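PDB 4ON1: putative metalloprotease II from Bacteroides fragilis, which probably cleaves peptide bonds within proteins as an extracellular zinc-dependent metalloendopeptidase related to fragilysin. Local coordinates for residues Asn40-Ile45 against Thr55-Ala60; Met206-Lys211 against Lys282-Leu287; Glu264-Tyr269 against Glu317-Ser322. One frame throughout, in Å; residues are numbered along the deposited sequence.

Contact 1: residues Asn40-Ile45 against Thr55-Ala60; sequences NTEHTI and TTSIKA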
ATOM      1  N   ASN A  40     -11.688 -13.198 -14.218  1.00 54.22           N
ATOM      2  CA  ASN A  40     -11.945 -12.264 -15.309  1.00 58.97           C
ATOM      3  C   ASN A  40     -13.227 -11.480 -15.118  1.00 56.70           C
ATOM      4  O   ASN A  40     -13.305 -10.294 -15.442  1.00 65.09           O
ATOM      5  CB  ASN A  40     -12.025 -13.003 -16.649  1.00 59.43           C
ATOM      6  CG  ASN A  40     -10.771 -13.790 -16.961  1.00 68.95           C
ATOM      7  OD1 ASN A  40      -9.753 -13.226 -17.364  1.00 78.58           O
ATOM      8  ND2 ASN A  40     -10.844 -15.105 -16.791  1.00 68.40           N
ATOM      9  N   THR A  41     -14.233 -12.159 -14.588  1.00 38.82           N
ATOM     10  CA  THR A  41     -15.553 -11.576 -14.434  1.00 37.80           C
ATOM     11  C   THR A  41     -15.809 -11.059 -13.024  1.00 38.89           C
ATOM     12  O   THR A  41     -15.112 -11.411 -12.075  1.00 33.84           O
ATOM     13  CB  THR A  41     -16.643 -12.599 -14.807  1.00 37.02           C
ATOM     14  OG1 THR A  41     -16.426 -13.816 -14.080  1.00 57.35           O
ATOM     15  CG2 THR A  41     -16.588 -12.901 -16.289  1.00 43.56           C
ATOM     16  N   GLU A  42     -16.819 -10.207 -12.919  1.00 28.61           N
ATOM     17  CA  GLU A  42     -17.326  -9.713 -11.651  1.00 36.75           C
ATOM     18  C   GLU A  42     -18.027 -10.828 -10.867  1.00 34.64           C
ATOM     19  O   GLU A  42     -18.825 -11.580 -11.424  1.00 32.01           O
ATOM     20  CB  GLU A  42     -18.288  -8.552 -11.920  1.00 43.23           C
ATOM     21  CG  GLU A  42     -18.951  -7.937 -10.706  1.00 61.95           C
ATOM     22  CD  GLU A  42     -20.029  -6.931 -11.093  1.00 70.35           C
ATOM     23  OE1 GLU A  42     -19.723  -5.987 -11.850  1.00 77.18           O
ATOM     24  OE2 GLU A  42     -21.191  -7.098 -10.658  1.00 69.85           O
ATOM     25  N   HIS A  43     -17.705 -10.952  -9.584  1.00 21.95           N
ATOM     26  CA  HIS A  43     -18.392 -11.908  -8.713  1.00 26.70           C
ATOM     27  C   HIS A  43     -19.167 -11.134  -7.663  1.00 30.78           C
ATOM     28  O   HIS A  43     -18.691 -10.123  -7.150  1.00 31.00           O
ATOM     29  CB  HIS A  43     -17.412 -12.876  -8.038  1.00 32.55           C
ATOM     30  CG  HIS A  43     -16.890 -13.949  -8.942  1.00 37.23           C
ATOM     31  ND1 HIS A  43     -16.907 -15.282  -8.593  1.00 38.65           N
ATOM     32  CD2 HIS A  43     -16.338 -13.891 -10.179  1.00 39.72           C
ATOM     33  CE1 HIS A  43     -16.389 -16.000  -9.572  1.00 39.59           C
ATOM     34  NE2 HIS A  43     -16.035 -15.180 -10.547  1.00 41.29           N
ATOM     35  N   THR A  44     -20.350 -11.622  -7.323  1.00 26.86           N
ATOM     36  CA  THR A  44     -21.152 -10.950  -6.319  1.00 28.73           C
ATOM     37  C   THR A  44     -21.123 -11.778  -5.047  1.00 35.49           C
ATOM     38  O   THR A  44     -21.332 -12.994  -5.072  1.00 27.99           O
ATOM     39  CB  THR A  44     -22.600 -10.735  -6.799  1.00 28.94           C
ATOM     40  OG1 THR A  44     -22.584  -9.993  -8.025  1.00 36.73           O
ATOM     41  CG2 THR A  44     -23.394  -9.955  -5.765  1.00 31.14           C
ATOM     42  N   ILE A  45     -20.851 -11.103  -3.936  1.00 27.40           N
ATOM     43  CA  ILE A  45     -20.677 -11.766  -2.653  1.00 28.11           C
ATOM     44  C   ILE A  45     -21.663 -11.233  -1.630  1.00 30.69           C
ATOM     45  O   ILE A  45     -21.824 -10.022  -1.497  1.00 22.72           O
ATOM     46  CB  ILE A  45     -19.257 -11.552  -2.098  1.00 25.21           C
ATOM     47  CG1 ILE A  45     -18.199 -11.932  -3.140  1.00 28.01           C
ATOM     48  CG2 ILE A  45     -19.069 -12.323  -0.789  1.00 30.17           C
ATOM     49  CD1 ILE A  45     -16.816 -11.410  -2.803  1.00 26.70           C
ATOM     50  N   THR A  55     -24.901  -7.266  -0.063  1.00 27.20           N
ATOM     51  CA  THR A  55     -24.156  -7.778  -1.205  1.00 29.54           C
ATOM     52  C   THR A  55     -23.168  -6.754  -1.730  1.00 32.61           C
ATOM     53  O   THR A  55     -23.403  -5.549  -1.661  1.00 28.81           O
ATOM     54  CB  THR A  55     -25.080  -8.177  -2.364  1.00 29.22           C
ATOM     55  OG1 THR A  55     -25.852  -7.037  -2.764  1.00 40.82           O
ATOM     56  CG2 THR A  55     -26.012  -9.285  -1.931  1.00 29.20           C
ATOM     57  N   THR A  56     -22.058  -7.249  -2.258  1.00 25.59           N
ATOM     58  CA  THR A  56     -21.102  -6.403  -2.948  1.00 27.45           C
ATOM     59  C   THR A  56     -20.565  -7.189  -4.128  1.00 26.86           C
ATOM     60  O   THR A  56     -20.679  -8.413  -4.172  1.00 32.69           O
ATOM     61  CB  THR A  56     -19.947  -5.958  -2.038  1.00 30.79           C
ATOM     62  OG1 THR A  56     -19.114  -5.027  -2.743  1.00 41.82           O
ATOM     63  CG2 THR A  56     -19.109  -7.159  -1.617  1.00 30.07           C
ATOM     64  N   SER A  57     -20.002  -6.492  -5.102  1.00 21.34           N
ATOM     65  CA  SER A  57     -19.378  -7.182  -6.217  1.00 31.44           C
ATOM     66  C   SER A  57     -17.913  -6.775  -6.288  1.00 28.11           C
ATOM     67  O   SER A  57     -17.578  -5.635  -5.995  1.00 40.15           O
ATOM     68  CB  SER A  57     -20.105  -6.868  -7.524  1.00 38.09           C
ATOM     69  OG  SER A  57     -19.734  -5.593  -8.008  1.00 54.92           O
ATOM     70  N   ILE A  58     -17.038  -7.708  -6.657  1.00 21.94           N
ATOM     71  CA  ILE A  58     -15.631  -7.370  -6.866  1.00 24.21           C
ATOM     72  C   ILE A  58     -15.078  -8.123  -8.068  1.00 19.18           C
ATOM     73  O   ILE A  58     -15.667  -9.110  -8.517  1.00 22.30           O
ATOM     74  CB  ILE A  58     -14.738  -7.693  -5.639  1.00 35.57           C
ATOM     75  CG1 ILE A  58     -14.607  -9.197  -5.437  1.00 32.88           C
ATOM     76  CG2 ILE A  58     -15.247  -7.015  -4.378  1.00 45.75           C
ATOM     77  CD1 ILE A  58     -13.640  -9.554  -4.321  1.00 32.70           C
ATOM     78  N   LYS A  59     -13.956  -7.644  -8.597  1.00 23.08           N
ATOM     79  CA  LYS A  59     -13.249  -8.389  -9.625  1.00 21.63           C
ATOM     80  C   LYS A  59     -11.757  -8.209  -9.454  1.00 19.25           C
ATOM     81  O   LYS A  59     -11.299  -7.296  -8.754  1.00 16.59           O
ATOM     82  CB  LYS A  59     -13.661  -7.953 -11.030  1.00 33.89           C
ATOM     83  CG  LYS A  59     -13.292  -6.536 -11.364  1.00 37.91           C
ATOM     84  CD  LYS A  59     -13.632  -6.209 -12.815  1.00 54.53           C
ATOM     85  CE  LYS A  59     -15.086  -6.515 -13.133  1.00 67.69           C
ATOM     86  NZ  LYS A  59     -15.465  -6.084 -14.512  1.00 79.26           N
ATOM     87  N   ALA A  60     -11.002  -9.098 -10.086  1.00 17.90           N
ATOM     88  CA  ALA A  60      -9.552  -9.020 -10.067  1.00 17.21           C
ATOM     89  C   ALA A  60      -9.080  -7.757 -10.776  1.00 23.03           C
ATOM     90  O   ALA A  60      -9.683  -7.328 -11.756  1.00 24.16           O
ATOM     91  CB  ALA A  60      -8.950 -10.253 -10.722  1.00 21.99           C
TER
HETATM   92  O   HOH W   1     -12.194 -10.712 -11.848  1.00 33.42           O

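Contact 2: residues Met206-Lys211 against Lys282-Leu287; sequences MLIKEK and KPYILL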
ATOM      1  N   MET A 206      10.752  -1.653  -6.895  1.00 12.34           N
ATOM      2  CA  MET A 206      11.472  -2.574  -6.029  1.00 16.00           C
ATOM      3  C   MET A 206      11.243  -2.164  -4.584  1.00 18.97           C
ATOM      4  O   MET A 206      11.743  -1.136  -4.124  1.00 15.66           O
ATOM      5  CB  MET A 206      12.965  -2.588  -6.359  1.00 17.92           C
ATOM      6  CG  MET A 206      13.293  -2.892  -7.819  1.00 16.05           C
ATOM      7  SD  MET A 206      12.924  -4.611  -8.245  1.00 19.76           S
ATOM      8  CE  MET A 206      14.301  -5.433  -7.429  1.00 18.00           C
ATOM      9  N   LEU A 207      10.461  -2.968  -3.874  1.00  8.23           N
ATOM     10  CA  LEU A 207      10.085  -2.635  -2.510  1.00 10.40           C
ATOM     11  C   LEU A 207      10.959  -3.425  -1.550  1.00 13.30           C
ATOM     12  O   LEU A 207      10.856  -4.648  -1.448  1.00 16.37           O
ATOM     13  CB  LEU A 207       8.602  -2.920  -2.281  1.00  7.26           C
ATOM     14  CG  LEU A 207       7.673  -2.258  -3.309  1.00 17.47           C
ATOM     15  CD1 LEU A 207       6.232  -2.597  -3.026  1.00 19.84           C
ATOM     16  CD2 LEU A 207       7.846  -0.760  -3.298  1.00 13.28           C
ATOM     17  N   ILE A 208      11.840  -2.719  -0.859  1.00 12.65           N
ATOM     18  CA  ILE A 208      12.873  -3.376  -0.077  1.00 11.40           C
ATOM     19  C   ILE A 208      12.540  -3.304   1.405  1.00 14.62           C
ATOM     20  O   ILE A 208      12.457  -2.218   1.971  1.00 15.22           O
ATOM     21  CB  ILE A 208      14.254  -2.736  -0.322  1.00 11.11           C
ATOM     22  CG1 ILE A 208      14.554  -2.647  -1.827  1.00  9.12           C
ATOM     23  CG2 ILE A 208      15.339  -3.532   0.397  1.00  9.81           C
ATOM     24  CD1 ILE A 208      14.514  -4.007  -2.559  1.00 10.41           C
ATOM     25  N   LYS A 209      12.333  -4.460   2.029  1.00  8.79           N
ATOM     26  CA  LYS A 209      12.016  -4.494   3.460  1.00 13.15           C
ATOM     27  C   LYS A 209      13.259  -4.259   4.294  1.00 18.50           C
ATOM     28  O   LYS A 209      14.229  -5.006   4.190  1.00 18.22           O
ATOM     29  CB  LYS A 209      11.372  -5.831   3.853  1.00  9.58           C
ATOM     30  CG  LYS A 209      10.042  -6.074   3.151  1.00 22.48           C
ATOM     31  CD  LYS A 209       9.559  -7.508   3.313  1.00 24.26           C
ATOM     32  CE  LYS A 209       9.151  -7.792   4.746  1.00 34.84           C
ATOM     33  NZ  LYS A 209       8.585  -9.163   4.872  1.00 39.07           N
ATOM     34  N   GLU A 210      13.225  -3.213   5.115  1.00 13.93           N
ATOM     35  CA  GLU A 210      14.317  -2.927   6.044  1.00 15.29           C
ATOM     36  C   GLU A 210      14.474  -4.102   7.006  1.00 12.80           C
ATOM     37  O   GLU A 210      13.489  -4.634   7.519  1.00 14.28           O
ATOM     38  CB  GLU A 210      14.051  -1.624   6.806  1.00 14.32           C
ATOM     39  CG  GLU A 210      15.095  -1.271   7.871  1.00 18.13           C
ATOM     40  CD  GLU A 210      14.755   0.013   8.628  1.00 23.80           C
ATOM     41  OE1 GLU A 210      14.400   1.024   7.979  1.00 28.68           O
ATOM     42  OE2 GLU A 210      14.822   0.001   9.874  1.00 35.35           O
ATOM     43  N   LYS A 211      15.704  -4.563   7.192  1.00 14.33           N
ATOM     44  CA  LYS A 211      15.944  -5.651   8.135  1.00 13.06           C
ATOM     45  C   LYS A 211      15.618  -5.221   9.561  1.00 15.19           C
ATOM     46  O   LYS A 211      16.063  -4.167  10.018  1.00 18.15           O
ATOM     47  CB  LYS A 211      17.383  -6.151   8.052  1.00 13.83           C
ATOM     48  CG  LYS A 211      17.616  -7.395   8.917  1.00 20.47           C
ATOM     49  CD  LYS A 211      19.041  -7.890   8.807  1.00 39.67           C
ATOM     50  CE  LYS A 211      19.244  -9.166   9.616  1.00 44.60           C
ATOM     51  NZ  LYS A 211      20.652  -9.654   9.525  1.00 49.30           N
ATOM     52  N   LYS A 282      15.606   1.215 -11.764  1.00 19.11           N
ATOM     53  CA  LYS A 282      14.248   1.064 -11.249  1.00 20.06           C
ATOM     54  C   LYS A 282      14.107   1.892  -9.982  1.00 17.58           C
ATOM     55  O   LYS A 282      15.102   2.165  -9.316  1.00 14.16           O
ATOM     56  CB  LYS A 282      13.930  -0.408 -10.945  1.00 15.16           C
ATOM     57  CG  LYS A 282      14.130  -1.364 -12.102  1.00 18.87           C
ATOM     58  CD  LYS A 282      13.904  -2.801 -11.626  1.00 22.51           C
ATOM     59  CE  LYS A 282      14.354  -3.816 -12.672  1.00 28.35           C
ATOM     60  NZ  LYS A 282      14.188  -5.199 -12.160  1.00 32.46           N
ATOM     61  N   PRO A 283      12.872   2.294  -9.647  1.00 18.31           N
ATOM     62  CA  PRO A 283      12.611   2.964  -8.369  1.00 15.93           C
ATOM     63  C   PRO A 283      12.732   1.979  -7.228  1.00 20.00           C
ATOM     64  O   PRO A 283      12.160   0.896  -7.325  1.00 15.20           O
ATOM     65  CB  PRO A 283      11.162   3.461  -8.501  1.00 15.35           C
ATOM     66  CG  PRO A 283      10.821   3.331  -9.968  1.00 23.24           C
ATOM     67  CD  PRO A 283      11.661   2.199 -10.479  1.00 12.41           C
ATOM     68  N   TYR A 284      13.461   2.345  -6.179  1.00 10.92           N
ATOM     69  CA  TYR A 284      13.598   1.498  -4.998  1.00 14.82           C
ATOM     70  C   TYR A 284      13.033   2.191  -3.774  1.00 15.51           C
ATOM     71  O   TYR A 284      13.374   3.336  -3.510  1.00 14.56           O
ATOM     72  CB  TYR A 284      15.064   1.146  -4.750  1.00 12.35           C
ATOM     73  CG  TYR A 284      15.627   0.103  -5.682  1.00 17.33           C
ATOM     74  CD1 TYR A 284      15.973   0.423  -6.981  1.00 13.93           C
ATOM     75  CD2 TYR A 284      15.854  -1.192  -5.242  1.00  8.74           C
ATOM     76  CE1 TYR A 284      16.501  -0.531  -7.833  1.00 14.54           C
ATOM     77  CE2 TYR A 284      16.380  -2.153  -6.083  1.00 14.17           C
ATOM     78  CZ  TYR A 284      16.703  -1.816  -7.372  1.00 11.77           C
ATOM     79  OH  TYR A 284      17.227  -2.763  -8.208  1.00 21.97           O
ATOM     80  N   ILE A 285      12.174   1.505  -3.024  1.00  8.07           N
ATOM     81  CA  ILE A 285      11.641   2.098  -1.808  1.00 11.05           C
ATOM     82  C   ILE A 285      11.907   1.212  -0.596  1.00 14.98           C
ATOM     83  O   ILE A 285      11.576   0.025  -0.599  1.00 14.03           O
ATOM     84  CB  ILE A 285      10.130   2.379  -1.930  1.00 13.57           C
ATOM     85  CG1 ILE A 285       9.864   3.350  -3.081  1.00 13.60           C
ATOM     86  CG2 ILE A 285       9.599   3.016  -0.653  1.00 10.36           C
ATOM     87  CD1 ILE A 285       9.235   2.690  -4.276  1.00 24.98           C
ATOM     88  N   LEU A 286      12.528   1.795   0.430  1.00  8.59           N
ATOM     89  CA  LEU A 286      12.799   1.085   1.680  1.00 13.99           C
ATOM     90  C   LEU A 286      11.585   1.134   2.601  1.00 13.70           C
ATOM     91  O   LEU A 286      11.032   2.212   2.854  1.00 16.70           O
ATOM     92  CB  LEU A 286      14.011   1.694   2.396  1.00 11.47           C
ATOM     93  CG  LEU A 286      14.432   1.017   3.702  1.00 10.57           C
ATOM     94  CD1 LEU A 286      15.001  -0.372   3.425  1.00 13.19           C
ATOM     95  CD2 LEU A 286      15.453   1.872   4.450  1.00  9.82           C
ATOM     96  N   LEU A 287      11.193  -0.026   3.125  1.00 10.92           N
ATOM     97  CA  LEU A 287       9.988  -0.122   3.939  1.00 12.64           C
ATOM     98  C   LEU A 287      10.256  -0.540   5.384  1.00 19.98           C
ATOM     99  O   LEU A 287      10.957  -1.520   5.647  1.00 14.83           O
ATOM    100  CB  LEU A 287       9.005  -1.116   3.303  1.00 11.91           C
ATOM    101  CG  LEU A 287       8.589  -0.845   1.850  1.00 15.70           C
ATOM    102  CD1 LEU A 287       7.600  -1.911   1.368  1.00 18.35           C
ATOM    103  CD2 LEU A 287       7.968   0.526   1.741  1.00 13.03           C
TER
HETATM  104  O   HOH W   2      10.754  -3.750   7.349  1.00 14.34           O

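Contact 3: residues Glu264-Tyr269 against Glu317-Ser322; sequences ESFQNY and EVAAIS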
ATOM      1  N   GLU A 264      20.071   8.205   1.894  1.00 16.58           N
ATOM      2  CA  GLU A 264      21.429   8.074   1.372  1.00 24.93           C
ATOM      3  C   GLU A 264      22.051   6.748   1.795  1.00 20.13           C
ATOM      4  O   GLU A 264      22.702   6.071   1.000  1.00 20.68           O
ATOM      5  CB  GLU A 264      22.302   9.243   1.851  1.00 22.65           C
ATOM      6  CG  GLU A 264      21.953  10.573   1.190  1.00 42.76           C
ATOM      7  CD  GLU A 264      22.828  11.724   1.666  1.00 62.40           C
ATOM      8  OE1 GLU A 264      23.851  11.460   2.335  1.00 70.50           O
ATOM      9  OE2 GLU A 264      22.484  12.894   1.381  1.00 49.91           O
ATOM     10  N   SER A 265      21.834   6.377   3.050  1.00 13.57           N
ATOM     11  CA  SER A 265      22.340   5.110   3.559  1.00 16.34           C
ATOM     12  C   SER A 265      21.683   3.952   2.812  1.00 17.58           C
ATOM     13  O   SER A 265      22.333   2.956   2.498  1.00 14.35           O
ATOM     14  CB  SER A 265      22.090   5.000   5.067  1.00 21.47           C
ATOM     15  OG  SER A 265      22.456   3.722   5.556  1.00 31.47           O
ATOM     16  N   PHE A 266      20.396   4.099   2.520  1.00 16.19           N
ATOM     17  CA  PHE A 266      19.664   3.108   1.735  1.00 15.95           C
ATOM     18  C   PHE A 266      20.275   2.944   0.348  1.00 20.19           C
ATOM     19  O   PHE A 266      20.510   1.826  -0.114  1.00 12.48           O
ATOM     20  CB  PHE A 266      18.190   3.505   1.613  1.00 15.01           C
ATOM     21  CG  PHE A 266      17.353   2.542   0.795  1.00 13.37           C
ATOM     22  CD1 PHE A 266      16.454   3.018  -0.154  1.00  8.93           C
ATOM     23  CD2 PHE A 266      17.460   1.172   0.981  1.00 17.69           C
ATOM     24  CE1 PHE A 266      15.667   2.148  -0.897  1.00 10.67           C
ATOM     25  CE2 PHE A 266      16.679   0.285   0.237  1.00  9.43           C
ATOM     26  CZ  PHE A 266      15.779   0.774  -0.702  1.00 10.84           C
ATOM     27  N   GLN A 267      20.527   4.063  -0.320  1.00 15.07           N
ATOM     28  CA  GLN A 267      21.065   4.022  -1.676  1.00 15.96           C
ATOM     29  C   GLN A 267      22.480   3.454  -1.740  1.00 17.88           C
ATOM     30  O   GLN A 267      22.812   2.696  -2.653  1.00 18.28           O
ATOM     31  CB  GLN A 267      21.028   5.418  -2.288  1.00 12.71           C
ATOM     32  CG  GLN A 267      19.613   5.878  -2.676  1.00 11.43           C
ATOM     33  CD  GLN A 267      19.599   7.327  -3.136  1.00 23.11           C
ATOM     34  OE1 GLN A 267      19.923   8.233  -2.366  1.00 23.33           O
ATOM     35  NE2 GLN A 267      19.236   7.552  -4.398  1.00 17.98           N
ATOM     36  N   ASN A 268      23.312   3.810  -0.771  1.00 13.26           N
ATOM     37  CA  ASN A 268      24.644   3.230  -0.697  1.00 17.18           C
ATOM     38  C   ASN A 268      24.574   1.716  -0.493  1.00 18.09           C
ATOM     39  O   ASN A 268      25.371   0.974  -1.060  1.00 23.17           O
ATOM     40  CB  ASN A 268      25.470   3.895   0.402  1.00 25.02           C
ATOM     41  CG  ASN A 268      25.992   5.260  -0.014  1.00 52.59           C
ATOM     42  OD1 ASN A 268      26.118   5.552  -1.211  1.00 47.96           O
ATOM     43  ND2 ASN A 268      26.305   6.101   0.968  1.00 52.90           N
ATOM     44  N   TYR A 269      23.619   1.253   0.309  1.00 15.15           N
ATOM     45  CA  TYR A 269      23.426  -0.185   0.457  1.00 20.37           C
ATOM     46  C   TYR A 269      23.078  -0.840  -0.885  1.00 16.56           C
ATOM     47  O   TYR A 269      23.660  -1.867  -1.255  1.00 17.52           O
ATOM     48  CB  TYR A 269      22.334  -0.491   1.480  1.00 19.12           C
ATOM     49  CG  TYR A 269      21.983  -1.965   1.554  1.00 20.89           C
ATOM     50  CD1 TYR A 269      22.755  -2.853   2.300  1.00 19.33           C
ATOM     51  CD2 TYR A 269      20.872  -2.464   0.882  1.00 19.40           C
ATOM     52  CE1 TYR A 269      22.429  -4.207   2.366  1.00 17.73           C
ATOM     53  CE2 TYR A 269      20.537  -3.807   0.934  1.00 19.57           C
ATOM     54  CZ  TYR A 269      21.316  -4.673   1.680  1.00 22.20           C
ATOM     55  OH  TYR A 269      20.974  -6.005   1.729  1.00 22.23           O
ATOM     56  N   GLU A 317      19.469   6.062  -8.309  1.00 18.85           N
ATOM     57  CA  GLU A 317      19.208   7.460  -7.965  1.00 14.32           C
ATOM     58  C   GLU A 317      17.740   7.719  -7.683  1.00 15.63           C
ATOM     59  O   GLU A 317      17.398   8.710  -7.039  1.00 20.46           O
ATOM     60  CB  GLU A 317      19.687   8.386  -9.083  1.00 14.66           C
ATOM     61  CG  GLU A 317      21.197   8.551  -9.124  1.00 25.36           C
ATOM     62  CD  GLU A 317      21.676   9.165 -10.421  1.00 37.13           C
ATOM     63  OE1 GLU A 317      20.843   9.730 -11.162  1.00 33.37           O
ATOM     64  OE2 GLU A 317      22.888   9.071 -10.702  1.00 44.89           O
ATOM     65  N   VAL A 318      16.871   6.846  -8.188  1.00 15.03           N
ATOM     66  CA  VAL A 318      15.440   6.974  -7.926  1.00 16.80           C
ATOM     67  C   VAL A 318      15.057   6.088  -6.753  1.00 21.20           C
ATOM     68  O   VAL A 318      14.982   4.873  -6.879  1.00 12.38           O
ATOM     69  CB  VAL A 318      14.576   6.600  -9.156  1.00 19.69           C
ATOM     70  CG1 VAL A 318      13.091   6.705  -8.813  1.00 12.20           C
ATOM     71  CG2 VAL A 318      14.914   7.492 -10.336  1.00 16.44           C
ATOM     72  N   ALA A 319      14.838   6.704  -5.601  1.00 13.22           N
ATOM     73  CA  ALA A 319      14.583   5.942  -4.396  1.00 14.71           C
ATOM     74  C   ALA A 319      13.756   6.729  -3.409  1.00 16.30           C
ATOM     75  O   ALA A 319      13.642   7.955  -3.499  1.00 14.24           O
ATOM     76  CB  ALA A 319      15.902   5.499  -3.743  1.00 10.15           C
ATOM     77  N   ALA A 320      13.182   6.007  -2.461  1.00 13.80           N
ATOM     78  CA  ALA A 320      12.441   6.628  -1.385  1.00 14.49           C
ATOM     79  C   ALA A 320      12.499   5.731  -0.166  1.00 15.89           C
ATOM     80  O   ALA A 320      12.943   4.592  -0.240  1.00 12.06           O
ATOM     81  CB  ALA A 320      10.997   6.881  -1.792  1.00  8.66           C
ATOM     82  N   ILE A 321      12.060   6.263   0.961  1.00 11.69           N
ATOM     83  CA  ILE A 321      11.820   5.453   2.135  1.00 11.67           C
ATOM     84  C   ILE A 321      10.368   5.693   2.542  1.00 17.11           C
ATOM     85  O   ILE A 321       9.830   6.782   2.327  1.00 15.81           O
ATOM     86  CB  ILE A 321      12.789   5.807   3.265  1.00 10.77           C
ATOM     87  CG1 ILE A 321      12.545   7.233   3.751  1.00 14.64           C
ATOM     88  CG2 ILE A 321      14.237   5.719   2.771  1.00 11.13           C
ATOM     89  CD1 ILE A 321      13.587   7.709   4.757  1.00 16.04           C
ATOM     90  N   SER A 322       9.729   4.680   3.111  1.00 12.83           N
ATOM     91  CA  SER A 322       8.320   4.804   3.457  1.00 11.55           C
ATOM     92  C   SER A 322       7.933   3.918   4.618  1.00 15.64           C
ATOM     93  O   SER A 322       8.368   2.772   4.702  1.00 12.04           O
ATOM     94  CB  SER A 322       7.444   4.461   2.248  1.00 11.85           C
ATOM     95  OG  SER A 322       6.072   4.603   2.587  1.00 15.04           O
TER
HETATM   96  O   HOH W   3      19.470  10.170  -5.704  1.00 22.53           O

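Contact 1: residues Asn40-Ile45 against Thr55-Ala60
Ile45 and Ile58 meet through their far methyls, CD1 to CD1 at 4.0 Å, on one face of an antiparallel strand pair, and with Glu42 they have the largest surface buried by the contact. The two isoleucine side chains belong to different cross-strand pairs, Ile45 with Thr56 and His43 with Ile58, and so meet diagonally. Ile58 holds CG1 between its backbone N and carbonyl carbon (chi1 69°), while Ile45 places CG1 anti to its carbonyl carbon; the branches approach at a slant.

The backbone is joined by two hydrogen-bonded pairs. Ile45 N donates to Thr56 O at 2.7 Å with an almost straight N-H...O angle of 176°, and Thr56 N returns a bond to Ile45 O. His43 N reaches Ile58 O at 2.9 Å, answered by Ile58 N to His43 O. Thr44 and Ser57 form the non-hydrogen-bonded pair between them, where the chains come close, CA to CA 4.2 Å.

Glu42 works differently. Its extended chain runs alongside Ser57, with CG 3.5 Å from Ser57 CB and OE2 3.3 Å from the same carbon. The hydroxyl of Ser57 finds its polar partner in Asp82. The aliphatic part of Lys59 packs against Glu42 as well, CE to CB 4.0 Å, yet the charged atoms stay apart. Farther along, a water links the loop before strand 43-49 to the end of the segment 55-60, donating to Thr41 O and accepting from Ala60 N.

The pair forms part of the beta hairpin of strands 43-49 and 52-68 in the N-terminal fragilysin-type domain. Helix 28-35 covers the isoleucine face through Val34 and Leu35, strand 84-88 adds Ile84, and strand 19-22 flanks the hairpin beside strand 43-49.

Contact 2: residues Met206-Lys211 against Lys282-Leu287
Met206 and Tyr284 begin a parallel beta pairing, followed by Leu207 with Ile285, Ile208 with Leu286 and Lys209 with Leu287, that lies in the buried middle of the sheet of the metallopeptidase domain. The strand segments run at 26° to each other, 4.6 Å apart at closest. Five backbone bonds zigzag between them: Met206 N to Pro283 O, Ile285 N to Met206 O, Ile208 N to Ile285 O, Leu287 N to Ile208 O, and Glu210 N to Leu287 O. Leu287 O also accepts from a water that donates to Glu210 O.

On the face bearing Met206, Ile208, Tyr284 and Leu286, the tyrosine ring is the platform. Met206 CB sits over one ring face, 3.6 Å from the centroid and 24° off the normal, a CH-pi contact. Met206 CG also lies against the ring, 3.6 Å from Tyr284 CZ. The bend at chi2 (-70°) then brings SD into an oblique Met-aromatic contact 5.2 Å from the centroid, and that at chi3 returns CE toward the phenol. Ile208 CG1 meets the ring at its edge, in plane, 3.9 Å from Tyr284 CD2. The phenol OH is bonded to Gln279 O.

Glu210 reaches Leu286 with its carbon chain, CB to CD1 3.7 Å, while its carboxylate forms a salt bridge with Arg288. On the other face, Leu207 CD2 lies alongside Ile285 CD1 at 3.8 Å, and Leu207 CB meets Leu287 CD1.

Strand 240-248 continues the sheet beside strand 201-209, and strand 319-323 does so beside strand 284-288. The Ile285 side chain is about 10 Å from those of zinc ligands His334 and His338. This mostly parallel sheet with antiparallel edge strand 299-301, beside the helix carrying both HExxH histidines, is as in metzincins.

Contact 3: residues Glu264-Tyr269 against Glu317-Ser322
Glu317 meets Gln267 of the helix through its main chain. A water accepts from Gln267 NE2 at 2.9 Å and donates to Glu317 O at 2.9 Å, bridging the amide to the segment leading into the strand. The glutamine carries its amide there with CG anti to the carbonyl carbon (chi1 -73°) and an extended chain beyond. The same NE2 is hydrogen-bonded to Phe316 O, so a direct bond and a water bridge both hold the amide. The carboxylate of Glu317 is engaged instead by Arg313.

Ala319 points toward the helix. Its CB lies 3.9 Å from Gln267 CG and 4.4 Å from Phe266 CD1, touching both the glutamine stem and, obliquely, the phenylalanine ring. The small residue is consistent with the helix and strand axes coming as near as 8.8 Å, at 123° between their directions. This is helix-on-sheet packing: helix 259-271 covers one face of the metzincin-type sheet, and strand 319-323 follows on toward the zinc-binding helix 331-340.

Ala320 contributes its carbonyl, and its CB points away from the helix. The O lies 3.7 Å from Phe266 CE1 and 3.8 Å from CD1, an oblique approach to the ring. Phe266 gets there because its CG is anti to the backbone N (chi1 179°), which sends the ring off the helix toward the sheet, where it also touches Tyr284 and Leu286. On the other face, the side chain of Ala320 is about 10 Å from the bound zinc ion.

Two residues on from Ala319, Ile321 rests its side chain on Ala262 and Leu263, earlier in helix 259-271. Ser322 packs its side chain on Thr331 and Leu332 of helix 331-340.

How the contacts relate
From the N terminus, contact 1 comes first and is complete within the N-terminal domain, closing a loop of nine residues before the others begin. Contact 2 opens at 206-211; contact 3 opens at 264-269 before contact 2 closes at 282-287, and itself closes at 317-322, so the two loops cross. Contacts 2 and 3 have centres only 8 Å apart and adjoin directly: Leu286 O and Ser322 N, 2.8 Å apart, probably form a hydrogen bond between neighbouring strands. Together they tie strand 201-209, strand 284-288, strand 319-323 and helix 259-271 into one layered unit. Contact 1 lies across the chain's centre, about 32 Å from contact 2, centre to centre.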